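Local coordinates for protein nitrite oxidoreductase subunit C (Kuenenia stuttgartiensis, PDB 7B04) that binds a heme b and two calcium ions and probably carries electrons within the nitrite oxidoreductase complex of an anammox bacterium, at residues V162-K168 against A232-A238; Q250-G254 against V266-S270. One frame throughout, in Å; residues are numbered along the deposited sequence.

Interaction 1: V162-K168 against A232-A238; sequences VNLWHWK and AVEDLNA. With CA (calcium ion), chain B; HEM (protoporphyrin IX containing Fe), chain D.
Strands 162-168 and 233-238 run antiparallel in the buried centre of the chain, as part of the beta-rich, heme-binding domain of the ethylbenzene dehydrogenase (DOMON-like) family. Val162 with Ala238, Leu164 with Leu236 and His166 with Glu234 are the hydrogen-bonded pairs. Two asparagines reinforce this ladder from one face of the sheet: Val162 O accepts from Ala238 N on one face of its carbonyl plane and from Asn237 ND2 (2.6 Å) on the other, while Asn163 ND2 joins Leu164 N at Leu236 O.

The face carrying Leu164, His166 and Leu236 looks to the heme. Leu164 CD1 lies 3.5 Å from heme CBC. The His166 ring is sandwiched, with Lys168 CG 4.0 Å above its centre and heme CMD over the opposite face, nearer the rim. Lys168 bends at its last torsion (chi4 68°), bringing NZ 3.0 Å from Glu234 OE2 in a salt bridge that meets the carboxylate from above its plane. Glu234 OE1 hydrogen-bonds Ser246; OE2 also salt-bridges Arg209 of neighbouring subunit B.

On the face of Trp165 and Asp235, ring and carboxylate lie side by side, their planes 45° apart; Asp235 OD1 stands 3.3 Å from Trp165 CD1, and OD2 binds calcium at 2.5 Å.

Interaction 2: Q250-G254 against V266-S270; sequences QDVDG and VFCRS. With CA (calcium ion), chain B.
A chi1 of -138°, off the staggered positions, sets Arg269 CG against Asp251 O and Val252; chi2 (-82°) keeps CD beside Asp251, and a further bend at chi3 turns the guanidinium onward. The methylenes do the touching: Arg269 CG is 3.6 Å from Asp251 O and 3.7 Å from Val252 CB, the side chains of Val252 and Arg269 crossing at about a right angle. With Val252 CG2 anti to the backbone N, this methyl meets the carbonyl of Cys268, 3.4 Å from its O.

Beside this packing the two strands of a beta hairpin pair. Asp253 and Cys268 form an antiparallel hydrogen-bonded pair: Asp253 N donates to Cys268 O at 2.8 Å in a nearly straight bond (175° at the hydrogen), and Cys268 N returns one to Asp253 O at 2.7 Å. Gly254 faces Phe267 as the following non-hydrogen-bonded pair, its CA 3.4 Å from Val266 O. Earlier in the segment, Asp251 OD1 binds calcium at 2.6 Å, from the loop that leads into the hairpin.

The guanidinium of Arg269 passes beyond the contact to bond through NH1 to Val279 O. Strand 262-270 is flanked by the hairpin partner 253-258 and by strand 108-116, to which Phe267 and Arg269 are bonded through the backbone, at Phe111 and Ile109. Phe267 packs against Trp165 and Trp167 of strand 162-168 and Val233 of strand 233-238, whereas Cys268 rests on Thr108 and Tyr110 of strand 108-116.

Interactions 1 and 2, with centres 9 Å apart, share one calcium ion: Asp235 comes from the strand pair, Asp251 from the loop before the hairpin, and Gln247, the carbonyl of His249 and Asp278 complete the site. A probable hydrogen bond from Asp235 N to Gln250 OE1, 3.1 Å long, also joins them, and Ala232 CB packs 3.4 Å from Gly254 O. Interaction 1 lies between the heme and this calcium. One side of its strands touches the heme, whose iron has Met155 as an axial ligand, and the other reaches the calcium, 18.6 Å from the iron FE. Interaction 2 is on the calcium side, the Phe267 side chain about 8 Å from the heme (nearest atoms).

Interaction 1: V162-K168 against A232-A238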
ATOM      1  N   VAL C 162      21.287  20.468  46.728  1.00 30.83           N
ATOM      2  CA  VAL C 162      21.943  19.219  47.092  1.00 28.30           C
ATOM      3  C   VAL C 162      22.713  18.695  45.883  1.00 28.97           C
ATOM      4  O   VAL C 162      22.347  18.951  44.731  1.00 32.82           O
ATOM      5  CB  VAL C 162      20.900  18.182  47.596  1.00 26.26           C
ATOM      6  CG1 VAL C 162      21.446  16.760  47.600  1.00 32.60           C
ATOM      7  CG2 VAL C 162      20.408  18.551  48.984  1.00 26.77           C
ATOM      8  N   ASN C 163      23.794  17.965  46.153  1.00 28.88           N
ATOM      9  CA  ASN C 163      24.601  17.312  45.129  1.00 26.08           C
ATOM     10  C   ASN C 163      24.251  15.830  45.096  1.00 24.99           C
ATOM     11  O   ASN C 163      24.095  15.197  46.143  1.00 25.69           O
ATOM     12  CB  ASN C 163      26.097  17.492  45.408  1.00 28.37           C
ATOM     13  CG  ASN C 163      26.956  17.327  44.162  1.00 32.88           C
ATOM     14  OD1 ASN C 163      28.151  17.623  44.181  1.00 36.37           O
ATOM     15  ND2 ASN C 163      26.354  16.860  43.076  1.00 31.25           N
ATOM     16  N   LEU C 164      24.134  15.279  43.889  1.00 30.11           N
ATOM     17  CA  LEU C 164      23.752  13.889  43.690  1.00 23.44           C
ATOM     18  C   LEU C 164      24.812  13.170  42.866  1.00 26.38           C
ATOM     19  O   LEU C 164      25.363  13.736  41.917  1.00 27.81           O
ATOM     20  CB  LEU C 164      22.403  13.788  42.957  1.00 23.01           C
ATOM     21  CG  LEU C 164      21.032  14.014  43.604  1.00 22.30           C
ATOM     22  CD1 LEU C 164      20.713  12.930  44.612  1.00 25.87           C
ATOM     23  CD2 LEU C 164      20.911  15.398  44.230  1.00 25.80           C
ATOM     24  N   TRP C 165      25.105  11.926  43.245  1.00 23.25           N
ATOM     25  CA  TRP C 165      25.985  11.043  42.485  1.00 20.65           C
ATOM     26  C   TRP C 165      25.173   9.812  42.104  1.00 24.39           C
ATOM     27  O   TRP C 165      24.887   8.974  42.961  1.00 24.84           O
ATOM     28  CB  TRP C 165      27.211  10.631  43.297  1.00 20.46           C
ATOM     29  CG  TRP C 165      28.092  11.748  43.742  1.00 23.45           C
ATOM     30  CD1 TRP C 165      28.041  13.051  43.343  1.00 25.09           C
ATOM     31  CD2 TRP C 165      29.169  11.655  44.679  1.00 28.61           C
ATOM     32  NE1 TRP C 165      29.021  13.777  43.977  1.00 30.77           N
ATOM     33  CE2 TRP C 165      29.728  12.943  44.802  1.00 30.49           C
ATOM     34  CE3 TRP C 165      29.717  10.608  45.427  1.00 25.15           C
ATOM     35  CZ2 TRP C 165      30.806  13.210  45.643  1.00 27.54           C
ATOM     36  CZ3 TRP C 165      30.786  10.876  46.260  1.00 23.76           C
ATOM     37  CH2 TRP C 165      31.320  12.166  46.361  1.00 26.64           C
ATOM     38  N   HIS C 166      24.814   9.686  40.830  1.00 28.41           N
ATOM     39  CA  HIS C 166      23.955   8.594  40.379  1.00 24.84           C
ATOM     40  C   HIS C 166      24.786   7.581  39.602  1.00 24.19           C
ATOM     41  O   HIS C 166      25.255   7.872  38.497  1.00 22.61           O
ATOM     42  CB  HIS C 166      22.801   9.111  39.524  1.00 22.29           C
ATOM     43  CG  HIS C 166      21.774   8.067  39.213  1.00 18.85           C
ATOM     44  ND1 HIS C 166      20.805   8.237  38.249  1.00 22.47           N
ATOM     45  CD2 HIS C 166      21.568   6.839  39.742  1.00 22.77           C
ATOM     46  CE1 HIS C 166      20.045   7.157  38.197  1.00 26.75           C
ATOM     47  NE2 HIS C 166      20.487   6.293  39.093  1.00 28.76           N
ATOM     48  N   TRP C 167      24.956   6.391  40.173  1.00 22.46           N
ATOM     49  CA  TRP C 167      25.596   5.291  39.471  1.00 28.21           C
ATOM     50  C   TRP C 167      24.565   4.543  38.636  1.00 27.67           C
ATOM     51  O   TRP C 167      23.456   4.262  39.102  1.00 28.24           O
ATOM     52  CB  TRP C 167      26.267   4.324  40.447  1.00 28.15           C
ATOM     53  CG  TRP C 167      26.753   3.080  39.772  1.00 28.43           C
ATOM     54  CD1 TRP C 167      27.877   2.948  39.009  1.00 25.73           C
ATOM     55  CD2 TRP C 167      26.116   1.796  39.771  1.00 21.02           C
ATOM     56  NE1 TRP C 167      27.986   1.660  38.545  1.00 17.67           N
ATOM     57  CE2 TRP C 167      26.915   0.933  38.997  1.00 22.45           C
ATOM     58  CE3 TRP C 167      24.950   1.292  40.354  1.00 21.99           C
ATOM     59  CZ2 TRP C 167      26.587  -0.405  38.792  1.00 25.75           C
ATOM     60  CZ3 TRP C 167      24.627  -0.038  40.150  1.00 28.40           C
ATOM     61  CH2 TRP C 167      25.443  -0.870  39.376  1.00 24.35           C
ATOM     62  N   LYS C 168      24.937   4.217  37.402  1.00 23.61           N
ATOM     63  CA  LYS C 168      24.062   3.509  36.480  1.00 25.38           C
ATOM     64  C   LYS C 168      24.761   2.252  35.982  1.00 26.28           C
ATOM     65  O   LYS C 168      25.892   2.319  35.488  1.00 23.27           O
ATOM     66  CB  LYS C 168      23.665   4.408  35.306  1.00 23.90           C
ATOM     67  CG  LYS C 168      22.857   5.628  35.716  1.00 21.89           C
ATOM     68  CD  LYS C 168      22.455   6.462  34.513  1.00 25.88           C
ATOM     69  CE  LYS C 168      21.625   7.665  34.927  1.00 27.10           C
ATOM     70  NZ  LYS C 168      22.426   8.652  35.703  1.00 30.45           N
ATOM     71  N   ALA C 232      30.701   6.353  34.413  1.00 24.28           N
ATOM     72  CA  ALA C 232      29.749   5.414  34.992  1.00 30.75           C
ATOM     73  C   ALA C 232      28.821   6.028  36.032  1.00 29.67           C
ATOM     74  O   ALA C 232      27.817   5.398  36.385  1.00 21.27           O
ATOM     75  CB  ALA C 232      30.492   4.232  35.627  1.00 30.14           C
ATOM     76  N   VAL C 233      29.116   7.226  36.524  1.00 32.53           N
ATOM     77  CA  VAL C 233      28.307   7.881  37.544  1.00 24.50           C
ATOM     78  C   VAL C 233      28.030   9.299  37.070  1.00 26.31           C
ATOM     79  O   VAL C 233      28.952  10.004  36.649  1.00 31.53           O
ATOM     80  CB  VAL C 233      29.003   7.894  38.919  1.00 24.32           C
ATOM     81  CG1 VAL C 233      28.125   8.567  39.962  1.00 25.15           C
ATOM     82  CG2 VAL C 233      29.349   6.473  39.353  1.00 29.87           C
ATOM     83  N   GLU C 234      26.784   9.738  37.195  1.00 25.14           N
ATOM     84  CA  GLU C 234      26.415  11.074  36.753  1.00 26.56           C
ATOM     85  C   GLU C 234      26.455  12.030  37.937  1.00 33.02           C
ATOM     86  O   GLU C 234      25.941  11.717  39.014  1.00 24.91           O
ATOM     87  CB  GLU C 234      25.025  11.073  36.115  1.00 23.53           C
ATOM     88  CG  GLU C 234      24.586  12.426  35.568  1.00 31.44           C
ATOM     89  CD  GLU C 234      23.162  12.412  35.038  1.00 30.50           C
ATOM     90  OE1 GLU C 234      22.860  13.201  34.117  1.00 32.84           O
ATOM     91  OE2 GLU C 234      22.345  11.612  35.538  1.00 19.58           O
ATOM     92  N   ASP C 235      27.089  13.181  37.735  1.00 32.90           N
ATOM     93  CA  ASP C 235      27.188  14.215  38.753  1.00 27.27           C
ATOM     94  C   ASP C 235      26.075  15.221  38.495  1.00 25.34           C
ATOM     95  O   ASP C 235      26.029  15.837  37.426  1.00 31.44           O
ATOM     96  CB  ASP C 235      28.563  14.880  38.705  1.00 32.90           C
ATOM     97  CG  ASP C 235      28.809  15.803  39.876  1.00 28.70           C
ATOM     98  OD1 ASP C 235      28.790  15.323  41.028  1.00 32.81           O
ATOM     99  OD2 ASP C 235      29.057  17.002  39.644  1.00 27.84           O
ATOM    100  N   LEU C 236      25.169  15.367  39.457  1.00 28.45           N
ATOM    101  CA  LEU C 236      23.965  16.149  39.227  1.00 27.73           C
ATOM    102  C   LEU C 236      23.492  16.785  40.532  1.00 25.46           C
ATOM    103  O   LEU C 236      23.923  16.405  41.623  1.00 30.12           O
ATOM    104  CB  LEU C 236      22.893  15.279  38.551  1.00 25.58           C
ATOM    105  CG  LEU C 236      22.212  14.060  39.171  1.00 22.01           C
ATOM    106  CD1 LEU C 236      21.272  13.496  38.128  1.00 25.61           C
ATOM    107  CD2 LEU C 236      23.190  12.992  39.606  1.00 26.22           C
ATOM    108  N   ASN C 237      22.600  17.769  40.404  1.00 25.67           N
ATOM    109  CA  ASN C 237      22.086  18.549  41.524  1.00 22.76           C
ATOM    110  C   ASN C 237      20.566  18.475  41.593  1.00 24.95           C
ATOM    111  O   ASN C 237      19.894  18.122  40.619  1.00 26.21           O
ATOM    112  CB  ASN C 237      22.499  20.024  41.419  1.00 26.05           C
ATOM    113  CG  ASN C 237      23.907  20.274  41.904  1.00 32.49           C
ATOM    114  OD1 ASN C 237      24.811  20.532  41.112  1.00 32.61           O
ATOM    115  ND2 ASN C 237      24.099  20.206  43.216  1.00 34.90           N
ATOM    116  N   ALA C 238      20.029  18.817  42.765  1.00 29.49           N
ATOM    117  CA  ALA C 238      18.585  18.883  42.956  1.00 28.28           C
ATOM    118  C   ALA C 238      18.263  19.836  44.101  1.00 26.97           C
ATOM    119  O   ALA C 238      19.023  19.952  45.068  1.00 27.66           O
ATOM    120  CB  ALA C 238      17.991  17.497  43.230  1.00 24.79           C
TER
HETATM  121 CA    CA B 403      30.610  18.879  39.040  1.00 35.68          CA
HETATM  122  CHA HEM D 401      14.702  10.885  41.093  1.00 25.22           C
HETATM  123  CHB HEM D 401      11.369  11.423  44.607  1.00 30.31           C
HETATM  124  CHC HEM D 401      14.891  10.575  47.848  1.00 24.62           C
HETATM  125  CHD HEM D 401      18.276  10.207  44.335  1.00 27.46           C
HETATM  126  C1A HEM D 401      13.526  11.194  41.753  1.00 30.54           C
HETATM  127  C2A HEM D 401      12.348  11.788  41.159  1.00 33.69           C
HETATM  128  C3A HEM D 401      11.420  11.930  42.121  1.00 26.70           C
HETATM  129  C4A HEM D 401      11.982  11.451  43.368  1.00 27.72           C
HETATM  130  CMA HEM D 401       9.995  12.509  41.962  1.00 29.36           C
HETATM  131  CAA HEM D 401      12.219  12.138  39.659  1.00 29.06           C
HETATM  132  CBA HEM D 401      12.073  13.640  39.454  1.00 22.25           C
HETATM  133  CGA HEM D 401      13.434  14.251  39.278  1.00 23.66           C
HETATM  134  O1A HEM D 401      13.645  15.392  39.763  1.00 32.01           O
HETATM  135  O2A HEM D 401      14.305  13.584  38.665  1.00 27.35           O
HETATM  136  C1B HEM D 401      12.012  11.176  45.805  1.00 30.00           C
HETATM  137  C2B HEM D 401      11.396  11.013  47.106  1.00 22.82           C
HETATM  138  C3B HEM D 401      12.372  10.784  48.010  1.00 25.45           C
HETATM  139  C4B HEM D 401      13.639  10.781  47.297  1.00 29.01           C
HETATM  140  CMB HEM D 401       9.872  11.123  47.330  1.00 25.99           C
HETATM  141  CAB HEM D 401      12.278  10.528  49.537  1.00 29.99           C
HETATM  142  CBB HEM D 401      11.141  10.297  50.204  1.00 32.44           C
HETATM  143  C1C HEM D 401      16.084  10.347  47.181  1.00 29.02           C
HETATM  144  C2C HEM D 401      17.323   9.900  47.793  1.00 25.63           C
HETATM  145  C3C HEM D 401      18.250   9.791  46.835  1.00 28.22           C
HETATM  146  C4C HEM D 401      17.649  10.179  45.572  1.00 25.10           C
HETATM  147  CMC HEM D 401      17.529   9.587  49.292  1.00 27.69           C
HETATM  148  CAC HEM D 401      19.715   9.342  47.041  1.00 25.58           C
HETATM  149  CBC HEM D 401      20.737  10.069  46.581  1.00 21.92           C
HETATM  150  C1D HEM D 401      17.579  10.263  43.141  1.00 31.68           C
HETATM  151  C2D HEM D 401      18.078   9.911  41.822  1.00 25.36           C
HETATM  152  C3D HEM D 401      17.098  10.096  40.939  1.00 20.99           C
HETATM  153  C4D HEM D 401      15.928  10.576  41.652  1.00 25.96           C
HETATM  154  CMD HEM D 401      19.497   9.412  41.476  1.00 28.45           C
HETATM  155  CAD HEM D 401      17.209   9.842  39.420  1.00 21.64           C
HETATM  156  CBD HEM D 401      16.619   8.485  39.055  1.00 28.68           C
HETATM  157  CGD HEM D 401      16.941   8.165  37.617  1.00 24.39           C
HETATM  158  O1D HEM D 401      16.620   7.036  37.167  1.00 19.57           O
HETATM  159  O2D HEM D 401      17.528   9.028  36.917  1.00 31.45           O
HETATM  160  NA  HEM D 401      13.262  11.013  43.097  1.00 30.15           N
HETATM  161  NB  HEM D 401      13.373  11.028  45.965  1.00 31.56           N
HETATM  162  NC  HEM D 401      16.317  10.512  45.821  1.00 30.14           N
HETATM  163  ND  HEM D 401      16.253  10.663  42.997  1.00 33.42           N
HETATM  164 FE   HEM D 401      14.692  11.045  44.448  1.00 49.37          FE

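Interaction 2: Q250-G254 against V266-S270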
ATOM      1  N   GLN C 250      30.826  17.335  34.752  1.00 37.44           N
ATOM      2  CA  GLN C 250      30.730  16.075  35.478  1.00 32.50           C
ATOM      3  C   GLN C 250      32.071  15.755  36.124  1.00 35.05           C
ATOM      4  O   GLN C 250      33.110  15.770  35.456  1.00 34.46           O
ATOM      5  CB  GLN C 250      30.326  14.935  34.541  1.00 25.81           C
ATOM      6  CG  GLN C 250      29.185  15.263  33.601  1.00 26.93           C
ATOM      7  CD  GLN C 250      27.839  15.204  34.287  1.00 24.99           C
ATOM      8  OE1 GLN C 250      27.447  14.166  34.817  1.00 24.28           O
ATOM      9  NE2 GLN C 250      27.121  16.319  34.277  1.00 29.44           N
ATOM     10  N   ASP C 251      32.043  15.460  37.427  1.00 34.66           N
ATOM     11  CA  ASP C 251      33.264  15.288  38.198  1.00 32.43           C
ATOM     12  C   ASP C 251      33.376  13.957  38.928  1.00 29.37           C
ATOM     13  O   ASP C 251      34.482  13.609  39.356  1.00 28.62           O
ATOM     14  CB  ASP C 251      33.401  16.420  39.229  1.00 29.12           C
ATOM     15  CG  ASP C 251      33.891  17.711  38.612  1.00 30.00           C
ATOM     16  OD1 ASP C 251      33.219  18.748  38.784  1.00 36.83           O
ATOM     17  OD2 ASP C 251      34.952  17.689  37.956  1.00 44.07           O
ATOM     18  N   VAL C 252      32.289  13.211  39.086  1.00 34.11           N
ATOM     19  CA  VAL C 252      32.310  11.948  39.816  1.00 32.27           C
ATOM     20  C   VAL C 252      32.421  10.800  38.822  1.00 32.46           C
ATOM     21  O   VAL C 252      31.844  10.848  37.727  1.00 36.24           O
ATOM     22  CB  VAL C 252      31.067  11.800  40.719  1.00 27.04           C
ATOM     23  CG1 VAL C 252      29.795  11.752  39.892  1.00 31.50           C
ATOM     24  CG2 VAL C 252      31.188  10.568  41.607  1.00 27.61           C
ATOM     25  N   ASP C 253      33.185   9.774  39.195  1.00 26.65           N
ATOM     26  CA  ASP C 253      33.326   8.549  38.420  1.00 26.43           C
ATOM     27  C   ASP C 253      33.217   7.362  39.373  1.00 30.01           C
ATOM     28  O   ASP C 253      33.072   7.530  40.588  1.00 38.61           O
ATOM     29  CB  ASP C 253      34.654   8.536  37.653  1.00 33.49           C
ATOM     30  CG  ASP C 253      34.627   7.613  36.452  1.00 44.19           C
ATOM     31  OD1 ASP C 253      33.588   6.957  36.225  1.00 36.09           O
ATOM     32  OD2 ASP C 253      35.645   7.548  35.730  1.00 49.40           O
ATOM     33  N   GLY C 254      33.293   6.154  38.828  1.00 36.16           N
ATOM     34  CA  GLY C 254      33.188   4.970  39.664  1.00 29.16           C
ATOM     35  C   GLY C 254      33.234   3.701  38.841  1.00 32.82           C
ATOM     36  O   GLY C 254      33.149   3.722  37.608  1.00 37.04           O
ATOM     37  N   VAL C 266      31.588   1.389  44.012  1.00 18.65           N
ATOM     38  CA  VAL C 266      32.374   2.405  44.696  1.00 23.57           C
ATOM     39  C   VAL C 266      32.311   3.694  43.890  1.00 25.57           C
ATOM     40  O   VAL C 266      32.385   3.680  42.656  1.00 27.18           O
ATOM     41  CB  VAL C 266      33.835   1.970  44.960  1.00 27.81           C
ATOM     42  CG1 VAL C 266      33.887   0.540  45.471  1.00 28.16           C
ATOM     43  CG2 VAL C 266      34.701   2.134  43.731  1.00 26.13           C
ATOM     44  N   PHE C 267      32.159   4.804  44.599  1.00 29.48           N
ATOM     45  CA  PHE C 267      32.109   6.129  44.001  1.00 24.74           C
ATOM     46  C   PHE C 267      33.465   6.796  44.180  1.00 24.76           C
ATOM     47  O   PHE C 267      34.092   6.677  45.237  1.00 31.81           O
ATOM     48  CB  PHE C 267      31.014   6.985  44.642  1.00 23.08           C
ATOM     49  CG  PHE C 267      29.617   6.503  44.361  1.00 19.48           C
ATOM     50  CD1 PHE C 267      28.894   7.006  43.291  1.00 15.56           C
ATOM     51  CD2 PHE C 267      29.026   5.549  45.173  1.00 25.02           C
ATOM     52  CE1 PHE C 267      27.604   6.564  43.039  1.00 17.52           C
ATOM     53  CE2 PHE C 267      27.740   5.105  44.925  1.00 22.84           C
ATOM     54  CZ  PHE C 267      27.030   5.613  43.858  1.00 21.96           C
ATOM     55  N   CYS C 268      33.914   7.499  43.145  1.00 26.25           N
ATOM     56  CA  CYS C 268      35.224   8.132  43.154  1.00 31.00           C
ATOM     57  C   CYS C 268      35.074   9.584  42.733  1.00 24.96           C
ATOM     58  O   CYS C 268      34.492   9.876  41.683  1.00 27.79           O
ATOM     59  CB  CYS C 268      36.188   7.387  42.223  1.00 25.56           C
ATOM     60  SG  CYS C 268      37.847   8.083  42.113  1.00 66.43           S
ATOM     61  N   ARG C 269      35.611  10.485  43.553  1.00 17.71           N
ATOM     62  CA  ARG C 269      35.567  11.917  43.302  1.00 22.37           C
ATOM     63  C   ARG C 269      36.713  12.566  44.059  1.00 25.50           C
ATOM     64  O   ARG C 269      37.112  12.091  45.125  1.00 22.24           O
ATOM     65  CB  ARG C 269      34.231  12.515  43.774  1.00 29.52           C
ATOM     66  CG  ARG C 269      33.565  13.539  42.856  1.00 29.93           C
ATOM     67  CD  ARG C 269      34.121  14.955  42.993  1.00 30.01           C
ATOM     68  NE  ARG C 269      34.228  15.444  44.369  1.00 29.55           N
ATOM     69  CZ  ARG C 269      33.271  16.102  45.018  1.00 29.89           C
ATOM     70  NH1 ARG C 269      33.481  16.517  46.261  1.00 27.68           N
ATOM     71  NH2 ARG C 269      32.105  16.343  44.435  1.00 26.60           N
ATOM     72  N   SER C 270      37.245  13.645  43.494  1.00 32.18           N
ATOM     73  CA  SER C 270      38.256  14.417  44.199  1.00 24.31           C
ATOM     74  C   SER C 270      37.622  15.106  45.401  1.00 30.83           C
ATOM     75  O   SER C 270      36.435  15.448  45.390  1.00 30.51           O
ATOM     76  CB  SER C 270      38.896  15.446  43.268  1.00 23.99           C
ATOM     77  OG  SER C 270      39.677  14.805  42.274  1.00 42.55           O
TER
HETATM   78 CA    CA B 403      30.610  18.879  39.040  1.00 35.68          CA